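PDB 6GFV: probable conserved lipoprotein LpqI, which cleaves terminal beta-1,4-linked N-acetylglucosamine from peptidoglycan fragments, a hydrolysis that serves mycobacterial cell-wall recycling. Local coordinates for residues A[46-51]-A[75-80]; A[25-30]-A[296-301]; A[54-59]-A[87-92]. All coordinates share one frame; numbering follows the deposited sequence.

Interaction 1: residues A[46-51]-A[75-80]; sequences GGILIG and LAVSVD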
ATOM      1  N   GLY A  46      -0.814   9.002 -10.032  1.00 14.60           N
ATOM      2  CA  GLY A  46       0.321   9.056  -9.134  1.00 14.22           C
ATOM      3  C   GLY A  46       1.219   7.843  -9.188  1.00 13.57           C
ATOM      4  O   GLY A  46       2.395   7.930  -8.870  1.00 14.76           O
ATOM      5  N   GLY A  47       0.670   6.704  -9.587  1.00 13.21           N
ATOM      6  CA  GLY A  47       1.455   5.487  -9.643  1.00 12.70           C
ATOM      7  C   GLY A  47       0.803   4.326 -10.385  1.00 12.57           C
ATOM      8  O   GLY A  47      -0.373   4.372 -10.745  1.00 13.61           O
ATOM      9  N   ILE A  48       1.588   3.285 -10.627  1.00 12.27           N
ATOM     10  CA  ILE A  48       1.056   2.054 -11.188  1.00 12.18           C
ATOM     11  C   ILE A  48       1.389   0.853 -10.323  1.00 11.67           C
ATOM     12  O   ILE A  48       2.294   0.912  -9.491  1.00 11.40           O
ATOM     13  CB  ILE A  48       1.586   1.815 -12.615  1.00 12.52           C
ATOM     14  CG1 ILE A  48       3.110   1.648 -12.607  1.00 12.39           C
ATOM     15  CG2 ILE A  48       1.141   2.936 -13.533  1.00 13.14           C
ATOM     16  CD1 ILE A  48       3.724   1.392 -13.992  1.00 13.08           C
ATOM     17  N   LEU A  49       0.633  -0.223 -10.522  1.00 11.66           N
ATOM     18  CA  LEU A  49       0.863  -1.487  -9.869  1.00 11.35           C
ATOM     19  C   LEU A  49       1.314  -2.542 -10.891  1.00 11.57           C
ATOM     20  O   LEU A  49       0.678  -2.732 -11.911  1.00 11.93           O
ATOM     21  CB  LEU A  49      -0.406  -1.957  -9.135  1.00 11.29           C
ATOM     22  CG  LEU A  49      -0.421  -3.405  -8.649  1.00 11.19           C
ATOM     23  CD1 LEU A  49       0.582  -3.607  -7.518  1.00 10.80           C
ATOM     24  CD2 LEU A  49      -1.813  -3.819  -8.231  1.00 11.33           C
ATOM     25  N   ILE A  50       2.428  -3.198 -10.605  1.00 11.41           N
ATOM     26  CA  ILE A  50       2.825  -4.402 -11.326  1.00 11.64           C
ATOM     27  C   ILE A  50       2.041  -5.562 -10.713  1.00 11.66           C
ATOM     28  O   ILE A  50       2.470  -6.163  -9.740  1.00 14.22           O
ATOM     29  CB  ILE A  50       4.337  -4.659 -11.252  1.00 11.59           C
ATOM     30  CG1 ILE A  50       5.129  -3.401 -11.627  1.00 11.62           C
ATOM     31  CG2 ILE A  50       4.727  -5.812 -12.168  1.00 21.07           C
ATOM     32  CD1 ILE A  50       4.781  -2.821 -12.996  1.00 11.96           C
ATOM     33  N   GLY A  51       0.863  -5.833 -11.269  1.00 11.98           N
ATOM     34  CA  GLY A  51      -0.061  -6.790 -10.687  1.00 14.79           C
ATOM     35  C   GLY A  51       0.071  -8.178 -11.284  1.00 16.00           C
ATOM     36  O   GLY A  51       0.940  -8.413 -12.110  1.00 12.93           O
ATOM     37  N   LEU A  75       7.043   9.099 -10.899  1.00 15.06           N
ATOM     38  CA  LEU A  75       5.982   8.101 -10.852  1.00 14.36           C
ATOM     39  C   LEU A  75       6.262   7.026  -9.799  1.00 13.67           C
ATOM     40  O   LEU A  75       7.383   6.531  -9.719  1.00 13.50           O
ATOM     41  CB  LEU A  75       5.841   7.445 -12.225  1.00 14.40           C
ATOM     42  CG  LEU A  75       4.677   6.477 -12.449  1.00 13.94           C
ATOM     43  CD1 LEU A  75       3.352   7.225 -12.562  1.00 14.30           C
ATOM     44  CD2 LEU A  75       4.913   5.595 -13.661  1.00 16.46           C
ATOM     45  N   ALA A  76       5.262   6.658  -8.994  1.00 13.09           N
ATOM     46  CA  ALA A  76       5.418   5.524  -8.071  1.00 12.40           C
ATOM     47  C   ALA A  76       5.223   4.186  -8.805  1.00 12.09           C
ATOM     48  O   ALA A  76       4.311   4.055  -9.607  1.00 12.19           O
ATOM     49  CB  ALA A  76       4.424   5.627  -6.893  1.00 12.06           C
ATOM     50  N   VAL A  77       6.068   3.199  -8.518  1.00 11.81           N
ATOM     51  CA  VAL A  77       5.916   1.864  -9.105  1.00 11.60           C
ATOM     52  C   VAL A  77       5.874   0.778  -8.029  1.00 11.15           C
ATOM     53  O   VAL A  77       6.870   0.535  -7.355  1.00 11.10           O
ATOM     54  CB  VAL A  77       7.060   1.546 -10.101  1.00 11.89           C
ATOM     55  CG1 VAL A  77       6.816   0.208 -10.801  1.00 11.78           C
ATOM     56  CG2 VAL A  77       7.223   2.671 -11.096  1.00 12.42           C
ATOM     57  N   SER A  78       4.726   0.119  -7.888  1.00 10.93           N
ATOM     58  CA  SER A  78       4.516  -0.807  -6.776  1.00 10.58           C
ATOM     59  C   SER A  78       4.273  -2.256  -7.216  1.00 10.60           C
ATOM     60  O   SER A  78       3.907  -2.506  -8.359  1.00 14.99           O
ATOM     61  CB  SER A  78       3.333  -0.341  -5.939  1.00 10.38           C
ATOM     62  OG  SER A  78       2.150  -0.464  -6.681  1.00 13.44           O
ATOM     63  N   VAL A  79       4.443  -3.193  -6.286  1.00 11.43           N
ATOM     64  CA  VAL A  79       4.368  -4.631  -6.566  1.00 10.60           C
ATOM     65  C   VAL A  79       4.130  -5.412  -5.270  1.00 10.45           C
ATOM     66  O   VAL A  79       4.516  -4.958  -4.193  1.00 10.23           O
ATOM     67  CB  VAL A  79       5.677  -5.122  -7.254  1.00 10.86           C
ATOM     68  CG1 VAL A  79       6.862  -4.929  -6.332  1.00 10.82           C
ATOM     69  CG2 VAL A  79       5.578  -6.588  -7.749  1.00 11.17           C
ATOM     70  N   ASP A  80       3.515  -6.587  -5.384  1.00 14.08           N
ATOM     71  CA  ASP A  80       3.401  -7.543  -4.281  1.00 14.26           C
ATOM     72  C   ASP A  80       4.581  -8.497  -4.210  1.00 14.33           C
ATOM     73  O   ASP A  80       4.576  -9.525  -4.876  1.00 14.72           O
ATOM     74  CB  ASP A  80       2.124  -8.377  -4.416  1.00 28.66           C
ATOM     75  CG  ASP A  80       0.862  -7.589  -4.112  1.00 29.62           C
ATOM     76  OD1 ASP A  80       0.881  -6.736  -3.210  1.00 30.11           O
ATOM     77  OD2 ASP A  80      -0.152  -7.819  -4.792  1.00 37.13           O
TER
HETATM   78  O   HOH W   1       1.940  -7.737  -7.615  1.00 17.14           O

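Interaction 2: residues A[25-30]-A[296-301]; sequences LLVVGV and IALWVT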
ATOM      1  N   LEU A  25      -3.392  10.684  -6.129  1.00 14.54           N
ATOM      2  CA  LEU A  25      -3.764   9.812  -5.021  1.00 13.74           C
ATOM      3  C   LEU A  25      -4.193   8.423  -5.491  1.00 13.86           C
ATOM      4  O   LEU A  25      -4.628   7.594  -4.685  1.00 12.80           O
ATOM      5  CB  LEU A  25      -4.872  10.458  -4.184  1.00 14.01           C
ATOM      6  CG  LEU A  25      -4.627  11.886  -3.676  1.00 14.63           C
ATOM      7  CD1 LEU A  25      -5.789  12.370  -2.821  1.00 14.85           C
ATOM      8  CD2 LEU A  25      -3.313  11.997  -2.909  1.00 14.25           C
ATOM      9  N   LEU A  26      -4.040   8.162  -6.790  1.00 13.57           N
ATOM     10  CA  LEU A  26      -4.478   6.907  -7.377  1.00 13.33           C
ATOM     11  C   LEU A  26      -3.305   6.041  -7.836  1.00 12.90           C
ATOM     12  O   LEU A  26      -2.380   6.533  -8.476  1.00 13.14           O
ATOM     13  CB  LEU A  26      -5.409   7.170  -8.564  1.00 19.06           C
ATOM     14  CG  LEU A  26      -6.520   8.212  -8.452  1.00 14.84           C
ATOM     15  CD1 LEU A  26      -7.227   8.302  -9.769  1.00 15.64           C
ATOM     16  CD2 LEU A  26      -7.512   7.878  -7.351  1.00 14.58           C
ATOM     17  N   VAL A  27      -3.355   4.754  -7.508  1.00 13.83           N
ATOM     18  CA  VAL A  27      -2.365   3.775  -7.970  1.00 12.05           C
ATOM     19  C   VAL A  27      -3.072   2.585  -8.631  1.00 18.16           C
ATOM     20  O   VAL A  27      -3.861   1.903  -7.988  1.00 11.94           O
ATOM     21  CB  VAL A  27      -1.472   3.271  -6.811  1.00 11.43           C
ATOM     22  CG1 VAL A  27      -0.615   2.098  -7.271  1.00 11.20           C
ATOM     23  CG2 VAL A  27      -0.590   4.395  -6.280  1.00 11.48           C
ATOM     24  N   VAL A  28      -2.812   2.352  -9.918  1.00 12.43           N
ATOM     25  CA  VAL A  28      -3.568   1.352 -10.662  1.00 12.68           C
ATOM     26  C   VAL A  28      -2.744   0.252 -11.338  1.00 12.55           C
ATOM     27  O   VAL A  28      -1.664   0.487 -11.890  1.00 12.53           O
ATOM     28  CB  VAL A  28      -4.448   2.014 -11.745  1.00 13.43           C
ATOM     29  CG1 VAL A  28      -5.536   2.865 -11.091  1.00 13.70           C
ATOM     30  CG2 VAL A  28      -3.619   2.839 -12.709  1.00 13.74           C
ATOM     31  N   GLY A  29      -3.281  -0.961 -11.285  1.00 12.56           N
ATOM     32  CA  GLY A  29      -2.682  -2.100 -11.968  1.00 12.60           C
ATOM     33  C   GLY A  29      -2.749  -1.924 -13.474  1.00 13.13           C
ATOM     34  O   GLY A  29      -3.705  -1.338 -13.987  1.00 13.62           O
ATOM     35  N   VAL A  30      -1.736  -2.427 -14.177  1.00 13.11           N
ATOM     36  CA  VAL A  30      -1.632  -2.262 -15.637  1.00 13.60           C
ATOM     37  C   VAL A  30      -1.404  -3.577 -16.381  1.00 14.32           C
ATOM     38  O   VAL A  30      -0.789  -4.498 -15.857  1.00 15.16           O
ATOM     39  CB  VAL A  30      -0.503  -1.304 -16.015  1.00 13.52           C
ATOM     40  CG1 VAL A  30      -0.759   0.092 -15.423  1.00 17.68           C
ATOM     41  CG2 VAL A  30       0.844  -1.857 -15.560  1.00 13.07           C
ATOM     42  N   ILE A 296      -3.563   6.920  -0.521  1.00 11.41           N
ATOM     43  CA  ILE A 296      -3.483   6.212  -1.799  1.00 11.38           C
ATOM     44  C   ILE A 296      -4.643   5.250  -1.926  1.00 13.56           C
ATOM     45  O   ILE A 296      -4.852   4.403  -1.057  1.00 12.35           O
ATOM     46  CB  ILE A 296      -2.160   5.413  -1.956  1.00 12.74           C
ATOM     47  CG1 ILE A 296      -0.969   6.351  -2.105  1.00 10.47           C
ATOM     48  CG2 ILE A 296      -2.229   4.474  -3.152  1.00 10.90           C
ATOM     49  CD1 ILE A 296      -1.072   7.239  -3.288  1.00 10.68           C
ATOM     50  N   ALA A 297      -5.418   5.429  -2.990  1.00 12.30           N
ATOM     51  CA  ALA A 297      -6.480   4.506  -3.358  1.00 12.83           C
ATOM     52  C   ALA A 297      -5.967   3.545  -4.443  1.00 21.20           C
ATOM     53  O   ALA A 297      -5.625   3.961  -5.541  1.00 12.75           O
ATOM     54  CB  ALA A 297      -7.691   5.250  -3.852  1.00 13.57           C
ATOM     55  N   LEU A 298      -5.953   2.263  -4.112  1.00 12.69           N
ATOM     56  CA  LEU A 298      -5.319   1.234  -4.915  1.00 14.34           C
ATOM     57  C   LEU A 298      -6.328   0.260  -5.523  1.00 13.29           C
ATOM     58  O   LEU A 298      -7.225  -0.213  -4.829  1.00 13.68           O
ATOM     59  CB  LEU A 298      -4.326   0.466  -4.047  1.00 12.02           C
ATOM     60  CG  LEU A 298      -3.626  -0.752  -4.639  1.00 15.77           C
ATOM     61  CD1 LEU A 298      -2.526  -0.311  -5.580  1.00 16.31           C
ATOM     62  CD2 LEU A 298      -3.064  -1.629  -3.544  1.00 16.87           C
ATOM     63  N   TRP A 299      -6.175  -0.029  -6.816  1.00 13.54           N
ATOM     64  CA  TRP A 299      -6.907  -1.122  -7.463  1.00 14.25           C
ATOM     65  C   TRP A 299      -6.168  -1.584  -8.733  1.00 14.27           C
ATOM     66  O   TRP A 299      -5.155  -1.000  -9.112  1.00 14.37           O
ATOM     67  CB  TRP A 299      -8.378  -0.737  -7.750  1.00 15.12           C
ATOM     68  CG  TRP A 299      -8.712   0.176  -8.915  1.00 15.54           C
ATOM     69  CD1 TRP A 299      -9.235  -0.196 -10.125  1.00 16.31           C
ATOM     70  CD2 TRP A 299      -8.617   1.612  -8.954  1.00 15.35           C
ATOM     71  NE1 TRP A 299      -9.451   0.910 -10.915  1.00 16.59           N
ATOM     72  CE2 TRP A 299      -9.069   2.028 -10.227  1.00 16.92           C
ATOM     73  CE3 TRP A 299      -8.178   2.575  -8.050  1.00 14.76           C
ATOM     74  CZ2 TRP A 299      -9.098   3.368 -10.605  1.00 16.07           C
ATOM     75  CZ3 TRP A 299      -8.192   3.901  -8.437  1.00 14.84           C
ATOM     76  CH2 TRP A 299      -8.655   4.285  -9.699  1.00 15.48           C
ATOM     77  N   VAL A 300      -6.657  -2.643  -9.369  1.00 14.94           N
ATOM     78  CA  VAL A 300      -5.801  -3.419 -10.273  1.00 18.21           C
ATOM     79  C   VAL A 300      -6.062  -3.287 -11.771  1.00 15.57           C
ATOM     80  O   VAL A 300      -5.516  -4.055 -12.546  1.00 15.74           O
ATOM     81  CB  VAL A 300      -5.868  -4.923  -9.928  1.00 15.24           C
ATOM     82  CG1 VAL A 300      -5.432  -5.158  -8.490  1.00 14.63           C
ATOM     83  CG2 VAL A 300      -7.269  -5.491 -10.183  1.00 16.29           C
ATOM     84  N   THR A 301      -6.861  -2.312 -12.180  1.00 15.96           N
ATOM     85  CA  THR A 301      -7.146  -2.091 -13.599  1.00 16.65           C
ATOM     86  C   THR A 301      -7.195  -0.604 -13.887  1.00 16.51           C
ATOM     87  O   THR A 301      -7.465   0.189 -12.986  1.00 16.19           O
ATOM     88  CB  THR A 301      -8.499  -2.710 -14.038  1.00 17.83           C
ATOM     89  OG1 THR A 301      -9.521  -2.285 -13.136  1.00 19.29           O
ATOM     90  CG2 THR A 301      -8.448  -4.223 -14.053  1.00 18.19           C
TER

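Interaction 3: residues A[54-59]-A[87-92]; sequences TDLTIF and SRLRSL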
ATOM      1  N   THR A  54       0.161  -8.392 -15.085  1.00 13.71           N
ATOM      2  CA  THR A  54       1.048  -7.462 -15.782  1.00 13.54           C
ATOM      3  C   THR A  54       2.099  -8.217 -16.624  1.00 13.78           C
ATOM      4  O   THR A  54       2.711  -9.168 -16.153  1.00 14.00           O
ATOM      5  CB  THR A  54       1.740  -6.505 -14.777  1.00 14.06           C
ATOM      6  OG1 THR A  54       0.744  -5.678 -14.161  1.00 17.56           O
ATOM      7  CG2 THR A  54       2.742  -5.608 -15.454  1.00 12.89           C
ATOM      8  N   ASP A  55       2.268  -7.792 -17.871  1.00 14.04           N
ATOM      9  CA  ASP A  55       3.320  -8.308 -18.747  1.00 16.47           C
ATOM     10  C   ASP A  55       4.664  -7.749 -18.291  1.00 13.86           C
ATOM     11  O   ASP A  55       4.917  -6.564 -18.413  1.00 13.68           O
ATOM     12  CB  ASP A  55       3.037  -7.927 -20.211  1.00 14.68           C
ATOM     13  CG  ASP A  55       4.006  -8.569 -21.199  1.00 14.99           C
ATOM     14  OD1 ASP A  55       5.163  -8.861 -20.831  1.00 14.81           O
ATOM     15  OD2 ASP A  55       3.598  -8.777 -22.360  1.00 15.49           O
ATOM     16  N   LEU A  56       5.519  -8.619 -17.783  1.00 13.85           N
ATOM     17  CA  LEU A  56       6.798  -8.221 -17.236  1.00 13.59           C
ATOM     18  C   LEU A  56       7.826  -7.675 -18.259  1.00 13.76           C
ATOM     19  O   LEU A  56       8.881  -7.183 -17.857  1.00 14.85           O
ATOM     20  CB  LEU A  56       7.405  -9.404 -16.485  1.00 13.70           C
ATOM     21  CG  LEU A  56       6.656  -9.929 -15.255  1.00 13.55           C
ATOM     22  CD1 LEU A  56       7.478 -10.994 -14.573  1.00 17.19           C
ATOM     23  CD2 LEU A  56       6.325  -8.804 -14.277  1.00 13.01           C
ATOM     24  N   THR A  57       7.547  -7.753 -19.557  1.00 14.11           N
ATOM     25  CA  THR A  57       8.452  -7.135 -20.534  1.00 14.30           C
ATOM     26  C   THR A  57       8.395  -5.623 -20.433  1.00 14.11           C
ATOM     27  O   THR A  57       9.190  -4.946 -21.059  1.00 14.29           O
ATOM     28  CB  THR A  57       8.159  -7.520 -22.012  1.00 14.76           C
ATOM     29  OG1 THR A  57       6.829  -7.145 -22.374  1.00 14.85           O
ATOM     30  CG2 THR A  57       8.370  -9.012 -22.255  1.00 15.11           C
ATOM     31  N   ILE A  58       7.467  -5.101 -19.638  1.00 13.83           N
ATOM     32  CA  ILE A  58       7.426  -3.670 -19.344  1.00 13.72           C
ATOM     33  C   ILE A  58       8.762  -3.196 -18.767  1.00 13.64           C
ATOM     34  O   ILE A  58       9.119  -2.037 -18.938  1.00 13.79           O
ATOM     35  CB  ILE A  58       6.248  -3.301 -18.356  1.00 13.43           C
ATOM     36  CG1 ILE A  58       6.025  -1.790 -18.290  1.00 13.50           C
ATOM     37  CG2 ILE A  58       6.480  -3.858 -16.962  1.00 13.03           C
ATOM     38  CD1 ILE A  58       4.782  -1.360 -17.484  1.00 13.32           C
ATOM     39  N   PHE A  59       9.515  -4.092 -18.123  1.00 13.52           N
ATOM     40  CA  PHE A  59      10.790  -3.707 -17.518  1.00 13.54           C
ATOM     41  C   PHE A  59      11.930  -3.578 -18.541  1.00 13.99           C
ATOM     42  O   PHE A  59      13.002  -3.084 -18.216  1.00 14.17           O
ATOM     43  CB  PHE A  59      11.186  -4.697 -16.411  1.00 13.37           C
ATOM     44  CG  PHE A  59      10.322  -4.600 -15.157  1.00 12.95           C
ATOM     45  CD1 PHE A  59      10.239  -3.413 -14.444  1.00 12.77           C
ATOM     46  CD2 PHE A  59       9.607  -5.689 -14.708  1.00 12.82           C
ATOM     47  CE1 PHE A  59       9.452  -3.311 -13.308  1.00 12.40           C
ATOM     48  CE2 PHE A  59       8.817  -5.600 -13.577  1.00 12.47           C
ATOM     49  CZ  PHE A  59       8.737  -4.407 -12.874  1.00 12.22           C
ATOM     50  N   SER A  87       4.971 -13.838  -4.835  1.00 16.14           N
ATOM     51  CA  SER A  87       6.225 -13.292  -5.334  1.00 15.76           C
ATOM     52  C   SER A  87       6.140 -13.001  -6.826  1.00 15.82           C
ATOM     53  O   SER A  87       6.590 -13.787  -7.637  1.00 16.11           O
ATOM     54  CB  SER A  87       7.369 -14.253  -5.018  1.00 15.89           C
ATOM     55  OG  SER A  87       8.529 -13.950  -5.763  1.00 15.66           O
ATOM     56  N   ARG A  88       5.544 -11.862  -7.172  1.00 15.57           N
ATOM     57  CA  ARG A  88       5.321 -11.481  -8.573  1.00 18.29           C
ATOM     58  C   ARG A  88       6.581 -11.509  -9.451  1.00 15.57           C
ATOM     59  O   ARG A  88       6.523 -11.885 -10.620  1.00 15.88           O
ATOM     60  CB  ARG A  88       4.699 -10.087  -8.650  1.00 15.34           C
ATOM     61  CG  ARG A  88       4.302  -9.684 -10.058  1.00 17.51           C
ATOM     62  CD  ARG A  88       3.206 -10.599 -10.565  1.00 18.44           C
ATOM     63  NE  ARG A  88       2.925 -10.495 -11.995  1.00 20.38           N
ATOM     64  CZ  ARG A  88       3.459 -11.293 -12.917  1.00 18.98           C
ATOM     65  NH1 ARG A  88       4.328 -12.232 -12.564  1.00 16.75           N
ATOM     66  NH2 ARG A  88       3.128 -11.142 -14.192  1.00 16.99           N
ATOM     67  N   LEU A  89       7.718 -11.132  -8.880  1.00 16.72           N
ATOM     68  CA  LEU A  89       8.944 -10.963  -9.653  1.00 15.06           C
ATOM     69  C   LEU A  89       9.905 -12.139  -9.506  1.00 15.27           C
ATOM     70  O   LEU A  89      11.106 -12.004  -9.738  1.00 15.10           O
ATOM     71  CB  LEU A  89       9.649  -9.667  -9.239  1.00 14.52           C
ATOM     72  CG  LEU A  89       8.848  -8.365  -9.368  1.00 14.28           C
ATOM     73  CD1 LEU A  89       9.680  -7.147  -8.933  1.00 13.79           C
ATOM     74  CD2 LEU A  89       8.323  -8.184 -10.793  1.00 14.53           C
ATOM     75  N   ARG A  90       9.377 -13.291  -9.107  1.00 15.67           N
ATOM     76  CA  ARG A  90      10.207 -14.482  -8.912  1.00 15.93           C
ATOM     77  C   ARG A  90      11.083 -14.804 -10.136  1.00 16.08           C
ATOM     78  O   ARG A  90      12.211 -15.267  -9.996  1.00 16.07           O
ATOM     79  CB  ARG A  90       9.327 -15.686  -8.556  1.00 16.45           C
ATOM     80  CG  ARG A  90       8.248 -16.016  -9.565  1.00 16.87           C
ATOM     81  CD  ARG A  90       7.345 -17.133  -9.054  1.00 17.40           C
ATOM     82  NE  ARG A  90       6.314 -17.495 -10.018  1.00 25.29           N
ATOM     83  CZ  ARG A  90       5.215 -16.782 -10.250  1.00 32.27           C
ATOM     84  NH1 ARG A  90       4.987 -15.650  -9.590  1.00 35.27           N
ATOM     85  NH2 ARG A  90       4.338 -17.199 -11.153  1.00 32.85           N
ATOM     86  N   SER A  91      10.569 -14.540 -11.328  1.00 16.23           N
ATOM     87  CA  SER A  91      11.294 -14.882 -12.550  1.00 16.43           C
ATOM     88  C   SER A  91      12.517 -13.991 -12.751  1.00 17.52           C
ATOM     89  O   SER A  91      13.408 -14.321 -13.530  1.00 18.34           O
ATOM     90  CB  SER A  91      10.376 -14.765 -13.763  1.00 16.74           C
ATOM     91  OG  SER A  91      10.144 -13.404 -14.083  1.00 16.39           O
ATOM     92  N   LEU A  92      12.558 -12.868 -12.041  1.00 15.53           N
ATOM     93  CA  LEU A  92      13.562 -11.840 -12.287  1.00 15.15           C
ATOM     94  C   LEU A  92      14.543 -11.587 -11.156  1.00 17.51           C
ATOM     95  O   LEU A  92      15.641 -11.115 -11.410  1.00 18.73           O
ATOM     96  CB  LEU A  92      12.888 -10.505 -12.612  1.00 14.90           C
ATOM     97  CG  LEU A  92      11.944 -10.424 -13.803  1.00 15.70           C
ATOM     98  CD1 LEU A  92      11.518  -8.983 -13.999  1.00 14.91           C
ATOM     99  CD2 LEU A  92      12.590 -10.977 -15.052  1.00 16.98           C
TER

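Interaction 1: residues A[46-51]-A[75-80]
Ile48 O is gripped twice by Ser78: the backbone N donates at 3.0 Å in the carbonyl plane, and Ser78 OG donates to that same Ile48 O at 3.1 Å, tilted 31° from the plane. With chi1 at 68°, OG sits between its own backbone N and carbonyl carbon, which brings the hydroxyl over to the neighbouring strand. Leu49 CD1 lies 3.6 Å from that OG, an apolar neighbour of the hydroxyl. Further parallel-ladder bonds run from Ile48 N to Ala76 O and, at 2.8 Å, from Ile50 N to Ser78 O. On the other face of the sheet, the side chains of Ile50 and Val77 cross, with Ile50 CG1 4.1 Å from Val77 CG1, and Ile48 packs beside Val77.

Strands 47-50 and 76-83 with helix 62-69 form a beta-alpha-beta unit of the TIM barrel; Leu75 rests on Ile66 and Val67 of that helix. Ser78 also packs on Ile130 of the next strand. Asp80, a probable substrate-binding residue, has a long, weak ion pair with Lys180. Where the strands part, Ile50 O and Asp80 N are 4.5 Å apart, too far to bond directly, and one water satisfies both, donating to Ile50 O at 2.7 Å and accepting from Asp80 N at 3.0 Å.

Interaction 2: residues A[25-30]-A[296-301]
Val27 is packed hard against both Ile296 and Leu298 in the parallel pairing that closes the TIM barrel, its first strand, 26-29, lying beside its last, 297-299. The two directions differ by just 7°, and four backbone bonds join them, among them Ala297 N to Leu25 O at 2.9 Å and Trp299 N to Val27 O at 3.2 Å. Val27 divides its branches: CG1, anti to the backbone N (chi1 171°), meets Leu298 CD1 at 3.5 Å, while CG2 meets Ile296 CG2, also at 3.5 Å. Leu298 in turn approaches Asp268, the probable nucleophile.

The opposite face of the sheet carries Leu26, Val28, Ala297 and Trp299, enclosed by helices 282-292 and 305-317. Here Leu26 CD2 comes to the indole edge, near the ring plane, and Glu304 accepts from Trp299 NE1 and pairs with Thr301 OG1.

Packing thins beyond Trp299. Val300 and Thr301 are partly exposed, and their CB atoms point away from 25-30; what meets Gly29 there is backbone, with Gly29 CA 3.5 Å from Val300 O in a CA-H...O contact. Gly29 N still holds Trp299 O, on a lone pair in the carbonyl plane. By contrast, Val28 CG1 stands over the indole in a CH-pi contact, 3.6 Å from the centroid of the Trp299 six-membered ring and 9° off its normal.

Interaction 3: residues A[54-59]-A[87-92]
The backbones of Leu56 and Leu89 pass with CA atoms 8.3 Å apart, residues 56-59 having helical phi/psi without the regular helical bonds and Ser87 to Arg90 forming a type I beta turn, so side chains do most of the bridging. Arg88 brings the flat end of its chain to the other loop, CG anti to the backbone N (chi1 -174°) and the chain bent at chi2. Its NH2 reaches Thr54 O at 2.8 Å; that oxygen lies near the guanidinium plane, at its edge, but the N-H...O angle of 124° makes the bond weak. The stronger hold on the group is from NE to Gly51 O, outside the two segments.

Leu56 approaches Arg88 from the opposite direction and lays CD2 over the centre of the guanidinium, 3.9 Å above the plane, so one face of the cation is screened by an apolar branch. Leu56 CD1 also lies 3.6 Å from Ser91 OG. Because Arg88 probably binds substrate, the bond at its edge and the leucine over its face may help fix the rotation of its head group. Leu89 CD2 touches both Leu56 CD2, at 4.1 Å, and Phe59 CE2, while Leu92 CD1 meets Phe59 CD2 at 3.9 Å. Asp55 OD1 accepts from Thr57 N in an Asx turn at the start of residues 56-59.

This apolar cluster lies against helix 109-126, where Phe59 and Leu92 touch Leu126 and Leu89 touches Met123; Ile50 of strand 47-50 touches Leu56 and Phe59, and Val79 of strand 76-83 touches Arg88 and Leu89.

In the fold
Interactions 1 and 2 belong to one curled sheet, their centres 8 Å apart, and share the boundary between strands 26-29 and 47-50, where Leu49 N lies 2.8 Å from Val28 O. The strand order is therefore 297-299, 26-29, 47-50, 76-83: interaction 2 joins the ends of the barrel across 265 intervening residues, whereas interaction 1 links consecutive strands. The centre of interaction 3 is about 12 Å from that of interaction 1, in the loops after strands 47-50 and 86-87, the latter antiparallel to 76-83; their segments alternate along the chain. Thr54 OG1 bonds to Val30 O, tying interaction 3 to interaction 2. Interaction 1 carries Asp80 and interaction 3 Arg88, both probably substrate-binding, their side chains about 5 Å apart.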